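Local coordinates for protein copper-transporting ATPase PAA2, chloroplastic (Arabidopsis thaliana, PDB 5LBK) that moves copper across the chloroplast thylakoid membrane at the expense of ATP, the chain here being its nucleotide-binding N-domain, at residues Glu19-Ala24 with Val40-Ser45; Ala25-Thr30 with Ala66-Arg71; Phe72-Ser77 with Ser82-Lys87; Val118-Val121 with Gly127-Gly130. All coordinates share one frame; numbering follows the deposited sequence. Where two conformers were deposited one is given.

How the contacts relate
From the N terminus, helix 17-27 supplies the first half of two contacts. Contact 1 closes the connection from helix 17-27 to helix 34-45, and contact 2 reaches further along the chain to strand 63-68; their segments alternate, so the two cross. Contacts 3 and 4 follow in series, the first folding helix 78-84 and the residues after it back on strand 71-76, the second closing the hairpin of strands 117-123 and 127-134. Contacts 2, 3 and 4 all reach one antiparallel sheet, in which strands 63-68, 71-76, 117-123 and 127-134 lie side by side. Helix 17-27, shared by contacts 1 and 2, covers one face of this sheet, whereas contact 3 packs on the other.

Contact 1: Glu19-Ala24 with Val40-Ser45; sequences EVLKMA and VNEAES
Leu21 and Ala43 bring the two helical segments closest, their CA atoms 6.4 Å apart, at a point where helix 17-27 meets the C-terminal half of helix 34-45. This is the packing of two consecutive helices of the N-domain's alpha/beta sandwich. The interface is small, and its side-chain contacts are between carbon atoms. Leu21 is the side chain that reaches across: with its CG anti to the backbone N (chi1 -169°), the branch is directed at the second helix, and the methyl CD2 comes to rest 3.8 Å from Glu42 CG. The two side chains meet at about a right angle, the leucine methyl touching the aliphatic stem of the glutamate. Glu42 bends at its second torsion (chi2 77°), so that its carboxylate turns aside from the line of the stem. Beside this, Leu21 CG lies 4.3 Å from Ala43 CB; the short alanine side chain is consistent with the close backbone approach here. Leu46 and Leu48, just beyond the second helix, also pack on Leu21. Helix 17-27 packs on the sheet through Ala24, which rests on Val121 and Ile132, and Val20, which meets Val10 of strand 7-12; helix 34-45 lies alongside and reaches the same edge strand through Glu42 on Val7.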
loop_
_atom_site.group_PDB
_atom_site.type_symbol
_atom_site.label_atom_id
_atom_site.label_comp_id
_atom_site.label_asym_id
_atom_site.label_seq_id
_atom_site.Cartn_x
_atom_site.Cartn_y
_atom_site.Cartn_z
ATOM N N GLU A 19 7.564 2.104 7.015
ATOM C CA GLU A 19 6.398 2.971 7.115
ATOM C C GLU A 19 5.362 2.587 6.072
ATOM O O GLU A 19 4.161 2.593 6.364
ATOM C CB GLU A 19 6.773 4.440 6.957
ATOM C CG GLU A 19 7.620 5.014 8.074
ATOM C CD GLU A 19 7.818 6.534 7.968
ATOM O OE1 GLU A 19 7.304 7.260 8.851
ATOM O OE2 GLU A 19 8.490 7.002 7.012
ATOM N N VAL A 20 5.816 2.241 4.852
ATOM C CA VAL A 20 4.902 1.825 3.789
ATOM C C VAL A 20 4.196 0.540 4.180
ATOM O O VAL A 20 2.974 0.408 4.010
ATOM C CB VAL A 20 5.646 1.683 2.441
ATOM C CG1 VAL A 20 4.745 1.035 1.364
ATOM C CG2 VAL A 20 6.134 3.053 2.001
ATOM N N LEU A 21 4.949 -0.425 4.699
ATOM C CA LEU A 21 4.357 -1.671 5.150
ATOM C C LEU A 21 3.391 -1.444 6.304
ATOM O O LEU A 21 2.343 -2.095 6.355
ATOM C CB LEU A 21 5.465 -2.629 5.554
ATOM C CG LEU A 21 5.134 -4.072 5.829
ATOM C CD1 LEU A 21 4.317 -4.701 4.708
ATOM C CD2 LEU A 21 6.497 -4.799 6.069
ATOM N N LYS A 22 3.755 -0.579 7.274
ATOM C CA LYS A 22 2.893 -0.334 8.434
ATOM C C LYS A 22 1.549 0.222 8.002
ATOM O O LYS A 22 0.501 -0.173 8.526
ATOM C CB LYS A 22 3.524 0.663 9.398
ATOM C CG LYS A 22 4.599 0.094 10.290
ATOM C CD LYS A 22 5.115 1.169 11.244
ATOM C CE LYS A 22 6.065 0.561 12.290
ATOM N NZ LYS A 22 6.654 1.551 13.237
ATOM N N MET A 23 1.581 1.213 7.118
ATOM C CA MET A 23 0.340 1.770 6.568
ATOM C C MET A 23 -0.429 0.735 5.779
ATOM O O MET A 23 -1.667 0.638 5.911
ATOM C CB MET A 23 0.655 2.964 5.677
ATOM C CG MET A 23 1.049 4.254 6.442
ATOM S SD MET A 23 1.443 5.545 5.217
ATOM C CE MET A 23 1.721 6.952 6.299
ATOM N N ALA A 24 0.256 -0.050 4.948
ATOM C CA ALA A 24 -0.490 -0.994 4.119
ATOM C C ALA A 24 -1.147 -2.063 4.993
ATOM O O ALA A 24 -2.292 -2.449 4.766
ATOM C CB ALA A 24 0.418 -1.636 3.092
ATOM N N VAL A 40 -0.252 -8.299 6.004
ATOM C CA VAL A 40 -0.423 -8.282 7.454
ATOM C C VAL A 40 0.595 -9.202 8.123
ATOM O O VAL A 40 1.250 -8.811 9.091
ATOM C CB VAL A 40 -1.855 -8.672 7.830
ATOM C CG1 VAL A 40 -2.000 -8.688 9.344
ATOM C CG2 VAL A 40 -2.799 -7.690 7.231
ATOM N N ASN A 41 0.742 -10.434 7.609
ATOM C CA ASN A 41 1.671 -11.400 8.220
ATOM C C ASN A 41 3.100 -10.891 8.197
ATOM O O ASN A 41 3.887 -11.205 9.096
ATOM C CB ASN A 41 1.631 -12.756 7.497
ATOM C CG ASN A 41 0.318 -13.498 7.689
ATOM O OD1 ASN A 41 -0.390 -13.281 8.666
ATOM N ND2 ASN A 41 -0.016 -14.373 6.739
ATOM N N GLU A 42 3.466 -10.129 7.160
ATOM C CA GLU A 42 4.823 -9.607 7.065
ATOM C C GLU A 42 5.056 -8.492 8.075
ATOM O O GLU A 42 6.096 -8.454 8.737
ATOM C CB GLU A 42 5.087 -9.117 5.642
ATOM C CG GLU A 42 6.459 -8.493 5.417
ATOM C CD GLU A 42 7.585 -9.500 5.306
ATOM O OE1 GLU A 42 7.322 -10.700 5.082
ATOM O OE2 GLU A 42 8.748 -9.069 5.427
ATOM N N ALA A 43 4.098 -7.588 8.228
ATOM C CA ALA A 43 4.200 -6.594 9.280
ATOM C C ALA A 43 4.268 -7.274 10.640
ATOM O O ALA A 43 5.005 -6.831 11.527
ATOM C CB ALA A 43 3.006 -5.646 9.212
ATOM N N GLU A 44 3.532 -8.371 10.786
ATOM C CA GLU A 44 3.526 -9.137 12.027
ATOM C C GLU A 44 4.868 -9.844 12.217
ATOM O O GLU A 44 5.481 -9.750 13.281
ATOM C CB GLU A 44 2.391 -10.163 12.015
ATOM C CG GLU A 44 2.532 -11.252 13.066
ATOM C CD GLU A 44 1.520 -12.367 12.889
ATOM O OE1 GLU A 44 0.309 -12.067 12.819
ATOM O OE2 GLU A 44 1.935 -13.543 12.819
ATOM N N SER A 45 5.320 -10.548 11.182
ATOM C CA SER A 45 6.595 -11.257 11.237
ATOM C C SER A 45 7.745 -10.325 11.610
ATOM O O SER A 45 8.676 -10.736 12.312
ATOM C CB SER A 45 6.892 -11.939 9.897
ATOM O OG SER A 45 6.172 -13.150 9.742
#

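Contact 2: Ala25-Thr30 with Ala66-Arg71; sequences AAVEKT and AEIDGR
Ile68 reaches Ala26 and Val27 through two successive bends: CG1 lies anti to its own carbonyl carbon (chi1 -44°), and the chain then turns again at chi2 (-58°), which sets the terminal CD1 methyl against the helix. The arrangement is helix-on-sheet packing within the alpha/beta sandwich of the P-type ATPase N-domain, where the last turn of helix 17-27 lies over the end of strand 63-68. Alternation along the strand selects the participants. Ala66 and Ile68 direct their CB atoms at the helix, while Glu67 between them points to the other face of the sheet and packs on Phe72. On the helix side, the methyl of Ala26 meets the tip of Ile68, and Val27 offers one branch, CG2, to both strand residues: Ala66 CB lies 4.2 Å from it and Ile68 CD1 4.3 Å. Val27 also packs on Val73 and Val75 of the next strand, so this side chain spans the seam between two neighbouring strands. Pro51 touches both Ala26 and Ile68 and borders the contact. From Ile68 itself the chain reverses in a type I' turn to Arg71, closed by backbone bonds in both directions, with Ile68 N to Arg71 O at 2.7 Å. The nearest approach of helix and strand is that of two methyl carbons, Ala26 CB and Ile68 CD1, at 3.9 Å.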
loop_
_atom_site.group_PDB
_atom_site.type_symbol
_atom_site.label_atom_id
_atom_site.label_comp_id
_atom_site.label_asym_id
_atom_site.label_seq_id
_atom_site.Cartn_x
_atom_site.Cartn_y
_atom_site.Cartn_z
ATOM N N ALA A 25 -0.423 -2.568 5.979
ATOM C CA ALA A 25 -1.024 -3.561 6.872
ATOM C C ALA A 25 -2.148 -2.983 7.741
ATOM O O ALA A 25 -3.098 -3.711 8.099
ATOM C CB ALA A 25 0.073 -4.173 7.743
ATOM N N ALA A 26 -2.068 -1.701 8.111
ATOM C CA ALA A 26 -3.179 -1.072 8.826
ATOM C C ALA A 26 -4.442 -1.098 7.987
ATOM O O ALA A 26 -5.537 -1.384 8.495
ATOM C CB ALA A 26 -2.851 0.370 9.190
ATOM N N VAL A 27 -4.310 -0.776 6.697
ATOM C CA VAL A 27 -5.469 -0.821 5.807
ATOM C C VAL A 27 -5.941 -2.252 5.580
ATOM O O VAL A 27 -7.164 -2.503 5.501
ATOM C CB VAL A 27 -5.127 -0.116 4.477
ATOM C CG1 VAL A 27 -6.260 -0.227 3.518
ATOM C CG2 VAL A 27 -4.846 1.303 4.721
ATOM N N GLU A 28 -5.023 -3.195 5.454
ATOM C CA GLU A 28 -5.332 -4.578 5.113
ATOM C C GLU A 28 -5.687 -5.428 6.328
ATOM O O GLU A 28 -5.898 -6.624 6.165
ATOM C CB GLU A 28 -4.161 -5.202 4.375
ATOM C CG GLU A 28 -3.885 -4.526 3.041
ATOM C CD GLU A 28 -4.826 -4.973 1.977
ATOM O OE1 GLU A 28 -4.404 -5.779 1.133
ATOM O OE2 GLU A 28 -5.987 -4.565 2.019
ATOM N N LYS A 29 -5.824 -4.809 7.502
ATOM C CA LYS A 29 -5.855 -5.518 8.783
ATOM C C LYS A 29 -6.812 -6.709 8.775
ATOM O O LYS A 29 -6.433 -7.831 9.139
ATOM C CB LYS A 29 -6.239 -4.535 9.889
ATOM C CG LYS A 29 -5.807 -4.953 11.320
ATOM C CD LYS A 29 -4.279 -5.015 11.459
ATOM C CE LYS A 29 -3.883 -5.398 12.853
ATOM N NZ LYS A 29 -2.403 -5.669 12.979
ATOM N N THR A 30 -8.067 -6.484 8.403
ATOM C CA THR A 30 -9.061 -7.545 8.472
ATOM C C THR A 30 -9.494 -8.062 7.106
ATOM O O THR A 30 -10.479 -8.795 7.027
ATOM C CB THR A 30 -10.286 -7.061 9.252
ATOM O OG1 THR A 30 -10.744 -5.820 8.699
ATOM C CG2 THR A 30 -9.943 -6.896 10.754
ATOM N N ALA A 66 -8.640 3.448 4.042
ATOM C CA ALA A 66 -8.939 3.726 5.438
ATOM C C ALA A 66 -8.190 4.983 5.834
ATOM O O ALA A 66 -7.168 5.330 5.236
ATOM C CB ALA A 66 -8.515 2.573 6.360
ATOM N N GLU A 67 -8.681 5.646 6.875
ATOM C CA GLU A 67 -8.025 6.853 7.358
ATOM C C GLU A 67 -6.995 6.470 8.419
ATOM O O GLU A 67 -7.327 5.824 9.421
ATOM C CB GLU A 67 -9.057 7.841 7.901
ATOM C CG GLU A 67 -8.508 9.230 7.996
ATOM C CD GLU A 67 -9.504 10.309 8.393
ATOM O OE1 GLU A 67 -10.699 10.014 8.659
ATOM O OE2 GLU A 67 -9.059 11.473 8.441
ATOM N N ILE A 68 -5.753 6.882 8.198
ATOM C CA ILE A 68 -4.644 6.627 9.121
ATOM C C ILE A 68 -4.112 7.959 9.625
ATOM O O ILE A 68 -3.621 8.771 8.836
ATOM C CB ILE A 68 -3.495 5.876 8.453
ATOM C CG1 ILE A 68 -3.942 4.710 7.583
ATOM C CG2 ILE A 68 -2.464 5.461 9.522
ATOM C CD1 ILE A 68 -4.699 3.719 8.246
ATOM N N ASP A 69 -4.191 8.163 10.930
ATOM C CA ASP A 69 -3.760 9.394 11.588
ATOM C C ASP A 69 -4.142 10.641 10.785
ATOM O O ASP A 69 -3.321 11.514 10.497
ATOM C CB ASP A 69 -2.259 9.357 11.854
ATOM C CG ASP A 69 -1.827 10.430 12.810
ATOM O OD1 ASP A 69 -1.910 10.195 14.033
ATOM O OD2 ASP A 69 -1.422 11.513 12.342
ATOM N N GLY A 70 -5.423 10.739 10.440
ATOM C CA GLY A 70 -5.939 11.965 9.863
ATOM C C GLY A 70 -5.812 12.084 8.360
ATOM O O GLY A 70 -6.246 13.099 7.797
ATOM N N ARG A 71 -5.257 11.078 7.687
ATOM C CA ARG A 71 -5.140 11.076 6.234
ATOM C C ARG A 71 -5.605 9.756 5.663
ATOM O O ARG A 71 -5.302 8.693 6.211
ATOM C CB ARG A 71 -3.717 11.319 5.807
ATOM C CG ARG A 71 -3.308 12.789 5.908
ATOM C CD ARG A 71 -3.740 13.551 4.646
ATOM N NE ARG A 71 -3.760 14.991 4.872
ATOM C CZ ARG A 71 -2.701 15.788 4.860
ATOM N NH1 ARG A 71 -1.492 15.296 4.626
ATOM N NH2 ARG A 71 -2.865 17.089 5.086
#

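Contact 3: Phe72-Ser77 with Ser82-Lys87; sequences FVAVGS and SDRFLK
Phe85 fills the close-packed part of this contact, its ring pointing its far end at the backbone of Phe72 to Ala74 and at the CB atoms of Phe72 and Ala74. A helix end and the residues after it here pack on the antiparallel sheet, on the face away from helix 17-27. Phe85 CZ comes within 3.6 Å of Phe72 O. On one side of it Phe85 CE1 touches Phe72 CB, and on the other Phe85 CE2 lies 3.8 Å from Ala74 CB. The backbone N of Ala74 stands at the ring's edge, in its plane. One face of the ring is covered by its own chain neighbour, since Arg84 CB sits 3.9 Å above the centre. The other part of the contact is looser. Arg84 touches the strand through its stem, with CG 4.0 Å from Ala74 CB; in the conformer described, the guanidinium makes at most a long, weak ion pair with Glu59. The ring of Phe72, which is partly exposed, likewise turns away from Phe85 and packs on Leu65 and Glu67. The two segments are thus held to each other by apolar packing, chiefly of the buried Phe85 ring, while Lys88 NZ ties Ser82 O to Phe85 O at the helix end.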
loop_
_atom_site.group_PDB
_atom_site.type_symbol
_atom_site.label_atom_id
_atom_site.label_comp_id
_atom_site.label_asym_id
_atom_site.label_seq_id
_atom_site.Cartn_x
_atom_site.Cartn_y
_atom_site.Cartn_z
ATOM N N PHE A 72 -6.318 9.817 4.541
ATOM C CA PHE A 72 -6.716 8.596 3.863
ATOM C C PHE A 72 -5.520 7.946 3.170
ATOM O O PHE A 72 -4.671 8.627 2.582
ATOM C CB PHE A 72 -7.831 8.880 2.861
ATOM C CG PHE A 72 -9.183 9.029 3.545
ATOM C CD1 PHE A 72 -9.836 7.913 4.043
ATOM C CD2 PHE A 72 -9.716 10.275 3.792
ATOM C CE1 PHE A 72 -11.058 8.071 4.720
ATOM C CE2 PHE A 72 -10.909 10.410 4.451
ATOM C CZ PHE A 72 -11.548 9.298 4.930
ATOM N N VAL A 73 -5.486 6.616 3.231
ATOM C CA VAL A 73 -4.473 5.749 2.621
ATOM C C VAL A 73 -5.231 4.667 1.867
ATOM O O VAL A 73 -6.245 4.149 2.373
ATOM C CB VAL A 73 -3.543 5.119 3.683
ATOM C CG1 VAL A 73 -2.556 4.085 3.020
ATOM C CG2 VAL A 73 -2.790 6.217 4.473
ATOM N N ALA A 74 -4.817 4.398 0.644
ATOM C CA ALA A 74 -5.451 3.407 -0.229
ATOM C C ALA A 74 -4.432 2.343 -0.642
ATOM O O ALA A 74 -3.278 2.657 -0.887
ATOM C CB ALA A 74 -6.055 4.102 -1.443
ATOM N N VAL A 75 -4.861 1.077 -0.679
ATOM C CA VAL A 75 -4.063 -0.065 -1.068
ATOM C C VAL A 75 -4.827 -0.864 -2.107
ATOM O O VAL A 75 -5.996 -1.179 -1.897
ATOM C CB VAL A 75 -3.744 -0.966 0.151
ATOM C CG1 VAL A 75 -2.854 -2.102 -0.267
ATOM C CG2 VAL A 75 -3.034 -0.181 1.247
ATOM N N GLY A 76 -4.175 -1.189 -3.215
ATOM C CA GLY A 76 -4.888 -1.853 -4.311
ATOM C C GLY A 76 -4.162 -1.716 -5.616
ATOM O O GLY A 76 -2.933 -1.588 -5.655
ATOM N N SER A 77 -4.930 -1.832 -6.699
ATOM C CA SER A 77 -4.297 -1.724 -8.023
ATOM C C SER A 77 -3.795 -0.299 -8.276
ATOM O O SER A 77 -4.265 0.664 -7.696
ATOM C CB SER A 77 -5.293 -2.118 -9.101
ATOM O OG SER A 77 -6.266 -1.111 -9.127
ATOM N N SER A 82 -4.213 5.376 -7.581
ATOM C CA SER A 82 -3.872 6.674 -8.125
ATOM C C SER A 82 -5.106 7.545 -8.247
ATOM O O SER A 82 -5.067 8.756 -7.963
ATOM C CB SER A 82 -3.198 6.471 -9.474
ATOM O OG SER A 82 -2.940 7.694 -10.089
ATOM N N ASP A 83 -6.227 6.942 -8.637
ATOM C CA ASP A 83 -7.450 7.707 -8.881
ATOM C C ASP A 83 -8.101 8.200 -7.596
ATOM O O ASP A 83 -8.963 9.070 -7.644
ATOM C CB ASP A 83 -8.491 6.849 -9.643
ATOM C CG ASP A 83 -8.189 6.731 -11.141
ATOM O OD1 ASP A 83 -7.359 7.526 -11.669
ATOM O OD2 ASP A 83 -8.768 5.823 -11.791
ATOM N N ARG A 84 -7.747 7.623 -6.457
ATOM C CA ARG A 84 -8.405 7.944 -5.200
ATOM C C ARG A 84 -8.119 9.360 -4.732
ATOM O O ARG A 84 -8.954 9.954 -4.035
ATOM C CB ARG A 84 -7.995 6.979 -4.087
ATOM C CG ARG A 84 -8.478 5.546 -4.210
ATOM C CD ARG A 84 -9.930 5.400 -4.682
ATOM N NE ARG A 84 -10.910 5.909 -3.726
ATOM C CZ ARG A 84 -12.227 5.708 -3.826
ATOM N NH1 ARG A 84 -12.712 5.004 -4.834
ATOM N NH2 ARG A 84 -13.060 6.212 -2.920
ATOM N N PHE A 85 -6.955 9.927 -5.092
ATOM C CA PHE A 85 -6.520 11.200 -4.537
ATOM C C PHE A 85 -6.197 12.207 -5.644
ATOM O O PHE A 85 -5.703 11.839 -6.707
ATOM C CB PHE A 85 -5.279 11.007 -3.650
ATOM C CG PHE A 85 -5.436 9.894 -2.630
ATOM C CD1 PHE A 85 -6.349 10.012 -1.632
ATOM C CD2 PHE A 85 -4.662 8.735 -2.691
ATOM C CE1 PHE A 85 -6.526 8.988 -0.709
ATOM C CE2 PHE A 85 -4.855 7.714 -1.735
ATOM C CZ PHE A 85 -5.735 7.868 -0.778
ATOM N N LEU A 86 -6.456 13.484 -5.361
ATOM C CA LEU A 86 -6.259 14.524 -6.371
ATOM C C LEU A 86 -4.780 14.733 -6.668
ATOM O O LEU A 86 -4.396 15.020 -7.809
ATOM C CB LEU A 86 -6.900 15.839 -5.909
ATOM C CG LEU A 86 -6.771 17.052 -6.860
ATOM C CD1 LEU A 86 -7.607 16.896 -8.122
ATOM C CD2 LEU A 86 -7.153 18.363 -6.182
ATOM N N LYS A 87 -3.933 14.604 -5.658
ATOM C CA LYS A 87 -2.500 14.750 -5.878
ATOM C C LYS A 87 -2.008 13.569 -6.700
ATOM O O LYS A 87 -2.213 12.423 -6.300
ATOM C CB LYS A 87 -1.770 14.803 -4.540
ATOM C CG LYS A 87 -0.243 14.885 -4.635
ATOM C CD LYS A 87 0.216 16.254 -5.081
ATOM C CE LYS A 87 1.718 16.321 -5.183
ATOM N NZ LYS A 87 2.119 17.694 -5.571
#

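Contact 4: Val118-Val121 with Gly127-Gly130; sequences VVYV and GIIG
Val121 faces Ile129 and Gly130 together in a classic beta bulge of the hairpin formed by strands 117-123 and 127-134. The main side chains pair off on the two faces of the sheet. On the face turned to helix 17-27, Val121 and Ile129 cross obliquely, their CG1 atoms 4.1 Å apart; Ile129 holds its CG1 between the backbone N and the carbonyl carbon (chi1 64°), which also brings that atom to 3.5 Å from Val121 O. On the face covered by helices 78-84 and 91-102, Ile128 presents its CG2 methyl to the edge of the Tyr120 ring, 4.3 Å from CD2. Val118 CG1 lies 3.5 Å above one face of that ring, displaced toward its rim, and the phenol OH is hydrogen-bonded to Glu98, which fixes the far end. Between these two layers run the backbone bonds. Val121 N donates to Gly130 O at 2.9 Å, with the donor well above the carbonyl plane. The return bond, from Gly130 N to Val121 O, is longer (3.3 Å) and more bent, 138° at the hydrogen. The carbonyl of Val121 is gripped a second time: Ile129 N approaches its O in the carbonyl plane, at 2.8 Å and nearly straight (167°).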
loop_
_atom_site.group_PDB
_atom_site.type_symbol
_atom_site.label_atom_id
_atom_site.label_comp_id
_atom_site.label_asym_id
_atom_site.label_seq_id
_atom_site.Cartn_x
_atom_site.Cartn_y
_atom_site.Cartn_z
ATOM N N VAL A 118 1.633 -6.986 -7.613
ATOM C CA VAL A 118 2.073 -5.756 -6.955
ATOM C C VAL A 118 0.832 -5.052 -6.419
ATOM O O VAL A 118 -0.146 -4.813 -7.158
ATOM C CB VAL A 118 2.863 -4.817 -7.889
ATOM C CG1 VAL A 118 3.283 -3.522 -7.125
ATOM C CG2 VAL A 118 4.110 -5.530 -8.451
ATOM N N VAL A 119 0.894 -4.688 -5.151
ATOM C CA VAL A 119 -0.163 -3.938 -4.474
ATOM C C VAL A 119 0.347 -2.530 -4.208
ATOM O O VAL A 119 1.433 -2.369 -3.618
ATOM C CB VAL A 119 -0.512 -4.629 -3.146
ATOM C CG1 VAL A 119 -1.597 -3.888 -2.440
ATOM C CG2 VAL A 119 -0.855 -6.092 -3.409
ATOM N N TYR A 120 -0.317 -1.525 -4.772
ATOM C CA TYR A 120 0.178 -0.166 -4.581
ATOM C C TYR A 120 -0.380 0.489 -3.341
ATOM O O TYR A 120 -1.465 0.158 -2.868
ATOM C CB TYR A 120 -0.130 0.685 -5.810
ATOM C CG TYR A 120 0.704 0.258 -7.022
ATOM C CD1 TYR A 120 0.348 -0.860 -7.775
ATOM C CD2 TYR A 120 1.887 0.905 -7.336
ATOM C CE1 TYR A 120 1.123 -1.295 -8.826
ATOM C CE2 TYR A 120 2.642 0.484 -8.394
ATOM C CZ TYR A 120 2.259 -0.594 -9.129
ATOM O OH TYR A 120 3.028 -1.017 -10.194
ATOM N N VAL A 121 0.369 1.439 -2.834
ATOM C CA VAL A 121 0.012 2.174 -1.631
ATOM C C VAL A 121 0.018 3.669 -1.914
ATOM O O VAL A 121 1.024 4.225 -2.379
ATOM C CB VAL A 121 0.955 1.834 -0.468
ATOM C CG1 VAL A 121 0.477 2.474 0.807
ATOM C CG2 VAL A 121 1.017 0.326 -0.341
ATOM N N GLY A 127 -0.239 11.224 -3.231
ATOM C CA GLY A 127 -0.303 10.266 -4.325
ATOM C C GLY A 127 0.310 8.925 -3.955
ATOM O O GLY A 127 0.319 8.521 -2.792
ATOM N N ILE A 128 0.881 8.234 -4.955
ATOM C CA ILE A 128 1.442 6.915 -4.706
ATOM C C ILE A 128 2.700 7.103 -3.883
ATOM O O ILE A 128 3.529 7.959 -4.203
ATOM C CB ILE A 128 1.778 6.178 -6.015
ATOM C CG1 ILE A 128 0.585 5.898 -6.899
ATOM C CG2 ILE A 128 2.519 4.875 -5.688
ATOM C CD1 ILE A 128 -0.344 4.999 -6.307
ATOM N N ILE A 129 2.835 6.343 -2.797
ATOM C CA ILE A 129 3.996 6.439 -1.932
ATOM C C ILE A 129 4.793 5.140 -1.909
ATOM O O ILE A 129 5.911 5.125 -1.385
ATOM C CB ILE A 129 3.622 6.854 -0.487
ATOM C CG1 ILE A 129 2.743 5.797 0.193
ATOM C CG2 ILE A 129 2.902 8.225 -0.518
ATOM C CD1 ILE A 129 2.624 5.947 1.659
ATOM N N GLY A 130 4.304 4.070 -2.505
ATOM C CA GLY A 130 5.057 2.831 -2.470
ATOM C C GLY A 130 4.248 1.718 -3.076
ATOM O O GLY A 130 3.145 1.911 -3.600
#